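Long-range contact in motility-associated killing factor MakB (Vibrio cholerae serotype O1, PDB 6W1W), which probably serves as one component of a tripartite cytotoxin structurally related to alpha-pore-forming toxins: residues 10-24 and 178-190. Numbering follows the deposited sequence.
Sequences DTALNMLTDVYTDFL and GANVTAAQLRAGK
R187, on the short helix 183-187, reaches across to segment 10-24 of helix 9-35 and shows how one long side chain can serve an apolar and a charged neighbour in turn. From CB, its CG lies anti to the backbone N (chi1 173°), and the chain runs on extended until it bends at chi3. There CD and NE each come 3.6 Å from L13 CD2, which also sits over one face of the guanidinium, toward its rim, so that CZ and, a little farther off, NH2 share it. NH1 instead points in the guanidinium plane to D10 OD1, a 3.2 Å hydrogen bond within a salt bridge; OD1 receives it from above the carboxylate plane, the two flat groups being almost perpendicular. The contact lays the connection between helix 157-176 and strand 193-203 across the N-terminal helix of this largely helical toxin component, the axis of 183-187 standing at 96° to that of 10-24. T182 N-caps the short helix, its hydroxyl weakly accepting from Q185 N. Next along, A183 fits against T17, whose OG1 lies 3.4 Å from A183 CA while donating a hydrogen bond to L13 O, which also accepts from T17 N. The Y20 ring takes L186 CD1 at its edge, 3.8 Å from Y20 CD2, and V181, just before the cap, brings CG1 to 4.1 Å from Y20 CE2.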
loop_
_atom_site.group_PDB
_atom_site.type_symbol
_atom_site.label_atom_id
_atom_site.label_comp_id
_atom_site.label_asym_id
_atom_site.label_seq_id
_atom_site.Cartn_x
_atom_site.Cartn_y
_atom_site.Cartn_z
ATOM N N ASP A 10 -1.816 -1.480 -22.924
ATOM C CA ASP A 10 -2.822 -0.854 -22.077
ATOM C C ASP A 10 -3.187 -1.762 -20.907
ATOM O O ASP A 10 -3.162 -1.334 -19.746
ATOM C CB ASP A 10 -4.056 -0.493 -22.905
ATOM C CG ASP A 10 -4.390 0.987 -22.833
ATOM O OD1 ASP A 10 -4.377 1.549 -21.717
ATOM O OD2 ASP A 10 -4.652 1.590 -23.896
ATOM N N THR A 11 -3.512 -3.027 -21.189
ATOM C CA THR A 11 -3.872 -3.947 -20.115
ATOM C C THR A 11 -2.688 -4.225 -19.197
ATOM O O THR A 11 -2.878 -4.488 -18.004
ATOM C CB THR A 11 -4.408 -5.257 -20.695
ATOM O OG1 THR A 11 -5.247 -4.974 -21.819
ATOM C CG2 THR A 11 -5.225 -6.002 -19.649
ATOM N N ALA A 12 -1.466 -4.165 -19.730
ATOM C CA ALA A 12 -0.280 -4.400 -18.915
ATOM C C ALA A 12 -0.066 -3.273 -17.912
ATOM O O ALA A 12 0.165 -3.524 -16.724
ATOM C CB ALA A 12 0.945 -4.564 -19.818
ATOM N N LEU A 13 -0.151 -2.022 -18.373
ATOM C CA LEU A 13 0.127 -0.874 -17.514
ATOM C C LEU A 13 -0.901 -0.709 -16.403
ATOM O O LEU A 13 -0.591 -0.097 -15.374
ATOM C CB LEU A 13 0.198 0.399 -18.353
ATOM C CG LEU A 13 1.591 0.818 -18.822
ATOM C CD1 LEU A 13 2.310 -0.327 -19.523
ATOM C CD2 LEU A 13 1.502 2.036 -19.736
ATOM N N ASN A 14 -2.113 -1.236 -16.581
ATOM C CA ASN A 14 -3.087 -1.193 -15.497
ATOM C C ASN A 14 -2.731 -2.184 -14.396
ATOM O O ASN A 14 -2.906 -1.888 -13.208
ATOM C CB ASN A 14 -4.490 -1.469 -16.035
ATOM C CG ASN A 14 -4.978 -0.378 -16.968
ATOM O OD1 ASN A 14 -4.198 0.453 -17.435
ATOM N ND2 ASN A 14 -6.275 -0.377 -17.245
HETATM N N MSE A 15 -2.226 -3.359 -14.767
HETATM C CA MSE A 15 -1.836 -4.369 -13.786
HETATM C C MSE A 15 -0.575 -3.946 -13.049
HETATM O O MSE A 15 -0.386 -4.289 -11.883
HETATM C CB MSE A 15 -1.624 -5.728 -14.452
HETATM C CG MSE A 15 -2.835 -6.224 -15.219
HETATM SE SE MSE A 15 -2.770 -8.135 -15.594
HETATM C CE MSE A 15 -4.359 -8.280 -16.715
ATOM N N LEU A 16 0.293 -3.200 -13.739
ATOM C CA LEU A 16 1.427 -2.583 -13.060
ATOM C C LEU A 16 0.958 -1.553 -12.039
ATOM O O LEU A 16 1.493 -1.480 -10.925
ATOM C CB LEU A 16 2.369 -1.935 -14.076
ATOM C CG LEU A 16 3.601 -2.731 -14.519
ATOM C CD1 LEU A 16 4.178 -3.538 -13.360
ATOM C CD2 LEU A 16 3.290 -3.620 -15.711
ATOM N N THR A 17 -0.043 -0.748 -12.397
ATOM C CA THR A 17 -0.545 0.252 -11.462
ATOM C C THR A 17 -1.254 -0.403 -10.282
ATOM O O THR A 17 -1.104 0.040 -9.137
ATOM C CB THR A 17 -1.474 1.225 -12.191
ATOM O OG1 THR A 17 -0.695 2.079 -13.038
ATOM C CG2 THR A 17 -2.265 2.076 -11.202
ATOM N N ASP A 18 -2.009 -1.476 -10.537
ATOM C CA ASP A 18 -2.761 -2.116 -9.463
ATOM C C ASP A 18 -1.845 -2.751 -8.425
ATOM O O ASP A 18 -2.170 -2.740 -7.234
ATOM C CB ASP A 18 -3.727 -3.153 -10.037
ATOM C CG ASP A 18 -5.069 -2.552 -10.416
ATOM O OD1 ASP A 18 -5.186 -1.308 -10.412
ATOM O OD2 ASP A 18 -6.009 -3.320 -10.705
ATOM N N VAL A 19 -0.702 -3.303 -8.842
ATOM C CA VAL A 19 0.248 -3.819 -7.859
ATOM C C VAL A 19 1.051 -2.696 -7.220
ATOM O O VAL A 19 1.556 -2.864 -6.102
ATOM C CB VAL A 19 1.190 -4.865 -8.479
ATOM C CG1 VAL A 19 0.396 -6.039 -9.038
ATOM C CG2 VAL A 19 2.062 -4.239 -9.555
ATOM N N TYR A 20 1.180 -1.554 -7.899
ATOM C CA TYR A 20 1.792 -0.380 -7.286
ATOM C C TYR A 20 0.851 0.248 -6.266
ATOM O O TYR A 20 1.263 0.592 -5.152
ATOM C CB TYR A 20 2.177 0.626 -8.373
ATOM C CG TYR A 20 2.782 1.926 -7.879
ATOM C CD1 TYR A 20 3.792 1.937 -6.926
ATOM C CD2 TYR A 20 2.365 3.144 -8.402
ATOM C CE1 TYR A 20 4.354 3.131 -6.491
ATOM C CE2 TYR A 20 2.919 4.339 -7.975
ATOM C CZ TYR A 20 3.911 4.330 -7.021
ATOM O OH TYR A 20 4.458 5.526 -6.601
ATOM N N THR A 21 -0.426 0.400 -6.633
ATOM C CA THR A 21 -1.426 0.904 -5.696
ATOM C C THR A 21 -1.495 0.034 -4.448
ATOM O O THR A 21 -1.458 0.538 -3.319
ATOM C CB THR A 21 -2.795 0.975 -6.380
ATOM O OG1 THR A 21 -2.800 2.045 -7.334
ATOM C CG2 THR A 21 -3.910 1.190 -5.353
ATOM N N ASP A 22 -1.581 -1.286 -4.633
ATOM C CA ASP A 22 -1.620 -2.201 -3.497
ATOM C C ASP A 22 -0.298 -2.265 -2.749
ATOM O O ASP A 22 -0.263 -2.787 -1.631
ATOM C CB ASP A 22 -2.026 -3.599 -3.960
ATOM C CG ASP A 22 -3.486 -3.674 -4.348
ATOM O OD1 ASP A 22 -3.789 -4.103 -5.482
ATOM O OD2 ASP A 22 -4.332 -3.279 -3.518
ATOM N N PHE A 23 0.783 -1.751 -3.334
ATOM C CA PHE A 23 2.029 -1.617 -2.590
ATOM C C PHE A 23 2.012 -0.366 -1.721
ATOM O O PHE A 23 2.399 -0.411 -0.549
ATOM C CB PHE A 23 3.216 -1.574 -3.550
ATOM C CG PHE A 23 4.301 -2.551 -3.215
ATOM C CD1 PHE A 23 5.196 -2.293 -2.186
ATOM C CD2 PHE A 23 4.433 -3.730 -3.933
ATOM C CE1 PHE A 23 6.198 -3.198 -1.882
ATOM C CE2 PHE A 23 5.432 -4.636 -3.633
ATOM C CZ PHE A 23 6.313 -4.372 -2.608
ATOM N N LEU A 24 1.561 0.758 -2.288
ATOM C CA LEU A 24 1.538 2.020 -1.554
ATOM C C LEU A 24 0.598 1.943 -0.359
ATOM O O LEU A 24 0.978 2.279 0.769
ATOM C CB LEU A 24 1.128 3.158 -2.489
ATOM C CG LEU A 24 2.047 3.393 -3.687
ATOM C CD1 LEU A 24 1.286 4.075 -4.812
ATOM C CD2 LEU A 24 3.261 4.212 -3.275
ATOM N N GLY A 178 -7.171 12.836 -0.542
ATOM C CA GLY A 178 -6.023 12.225 -1.196
ATOM C C GLY A 178 -6.296 11.874 -2.655
ATOM O O GLY A 178 -7.377 11.409 -3.022
ATOM N N ALA A 179 -5.277 12.085 -3.484
ATOM C CA ALA A 179 -5.369 11.782 -4.903
ATOM C C ALA A 179 -5.405 10.278 -5.142
ATOM O O ALA A 179 -4.794 9.491 -4.412
ATOM C CB ALA A 179 -4.179 12.382 -5.652
ATOM N N ASN A 180 -6.125 9.881 -6.185
ATOM C CA ASN A 180 -6.139 8.496 -6.633
ATOM C C ASN A 180 -5.000 8.268 -7.617
ATOM O O ASN A 180 -4.786 9.075 -8.527
ATOM C CB ASN A 180 -7.481 8.146 -7.277
ATOM C CG ASN A 180 -8.581 7.948 -6.255
ATOM O OD1 ASN A 180 -8.331 7.495 -5.137
ATOM N ND2 ASN A 180 -9.809 8.288 -6.632
ATOM N N VAL A 181 -4.271 7.173 -7.427
ATOM C CA VAL A 181 -3.148 6.826 -8.289
ATOM C C VAL A 181 -3.668 5.904 -9.388
ATOM O O VAL A 181 -4.078 4.771 -9.119
ATOM C CB VAL A 181 -2.014 6.167 -7.496
ATOM C CG1 VAL A 181 -0.693 6.329 -8.233
ATOM C CG2 VAL A 181 -1.935 6.753 -6.086
ATOM N N THR A 182 -3.661 6.391 -10.625
ATOM C CA THR A 182 -4.112 5.631 -11.783
ATOM C C THR A 182 -2.958 5.448 -12.765
ATOM O O THR A 182 -1.838 5.909 -12.536
ATOM C CB THR A 182 -5.298 6.320 -12.464
ATOM O OG1 THR A 182 -4.836 7.483 -13.162
ATOM C CG2 THR A 182 -6.338 6.728 -11.430
ATOM N N ALA A 183 -3.252 4.765 -13.877
ATOM C CA ALA A 183 -2.267 4.497 -14.923
ATOM C C ALA A 183 -2.111 5.664 -15.893
ATOM O O ALA A 183 -0.983 6.038 -16.239
ATOM C CB ALA A 183 -2.650 3.231 -15.693
ATOM N N ALA A 184 -3.226 6.247 -16.345
ATOM C CA ALA A 184 -3.147 7.397 -17.240
ATOM C C ALA A 184 -2.443 8.569 -16.574
ATOM O O ALA A 184 -1.771 9.361 -17.249
ATOM C CB ALA A 184 -4.544 7.810 -17.700
ATOM N N GLN A 185 -2.582 8.695 -15.254
ATOM C CA GLN A 185 -1.851 9.728 -14.530
ATOM C C GLN A 185 -0.352 9.463 -14.570
ATOM O O GLN A 185 0.432 10.329 -14.977
ATOM C CB GLN A 185 -2.347 9.806 -13.086
ATOM C CG GLN A 185 -3.701 10.480 -12.936
ATOM C CD GLN A 185 -3.702 11.898 -13.471
ATOM O OE1 GLN A 185 -3.163 12.810 -12.840
ATOM N NE2 GLN A 185 -4.296 12.090 -14.645
ATOM N N LEU A 186 0.059 8.258 -14.165
ATOM C CA LEU A 186 1.481 7.934 -14.078
ATOM C C LEU A 186 2.136 7.902 -15.455
ATOM O O LEU A 186 3.269 8.373 -15.618
ATOM C CB LEU A 186 1.663 6.599 -13.358
ATOM C CG LEU A 186 1.342 6.588 -11.861
ATOM C CD1 LEU A 186 1.182 5.163 -11.351
ATOM C CD2 LEU A 186 2.425 7.322 -11.080
ATOM N N ARG A 187 1.446 7.349 -16.457
ATOM C CA ARG A 187 2.010 7.325 -17.804
ATOM C C ARG A 187 2.215 8.735 -18.345
ATOM O O ARG A 187 3.187 8.988 -19.069
ATOM C CB ARG A 187 1.119 6.505 -18.741
ATOM C CG ARG A 187 1.542 6.559 -20.210
ATOM C CD ARG A 187 1.023 5.373 -21.022
ATOM N NE ARG A 187 -0.331 4.976 -20.638
ATOM C CZ ARG A 187 -1.119 4.196 -21.373
ATOM N NH1 ARG A 187 -2.335 3.880 -20.944
ATOM N NH2 ARG A 187 -0.695 3.740 -22.545
ATOM N N ALA A 188 1.336 9.670 -17.980
ATOM C CA ALA A 188 1.430 11.050 -18.441
ATOM C C ALA A 188 2.540 11.840 -17.759
ATOM O O ALA A 188 2.744 13.010 -18.103
ATOM C CB ALA A 188 0.093 11.763 -18.230
ATOM N N GLY A 189 3.252 11.243 -16.806
ATOM C CA GLY A 189 4.345 11.915 -16.139
ATOM C C GLY A 189 3.962 12.728 -14.920
ATOM O O GLY A 189 4.850 13.317 -14.288
ATOM N N LYS A 190 2.677 12.786 -14.576
ATOM C CA LYS A 190 2.246 13.511 -13.387
ATOM C C LYS A 190 2.896 12.922 -12.142
ATOM O O LYS A 190 2.880 11.707 -11.935
ATOM C CB LYS A 190 0.723 13.467 -13.264
ATOM C CG LYS A 190 0.013 14.686 -13.831
ATOM C CD LYS A 190 0.302 14.896 -15.314
ATOM C CE LYS A 190 -0.370 16.165 -15.831
ATOM N NZ LYS A 190 -0.088 16.398 -17.275
#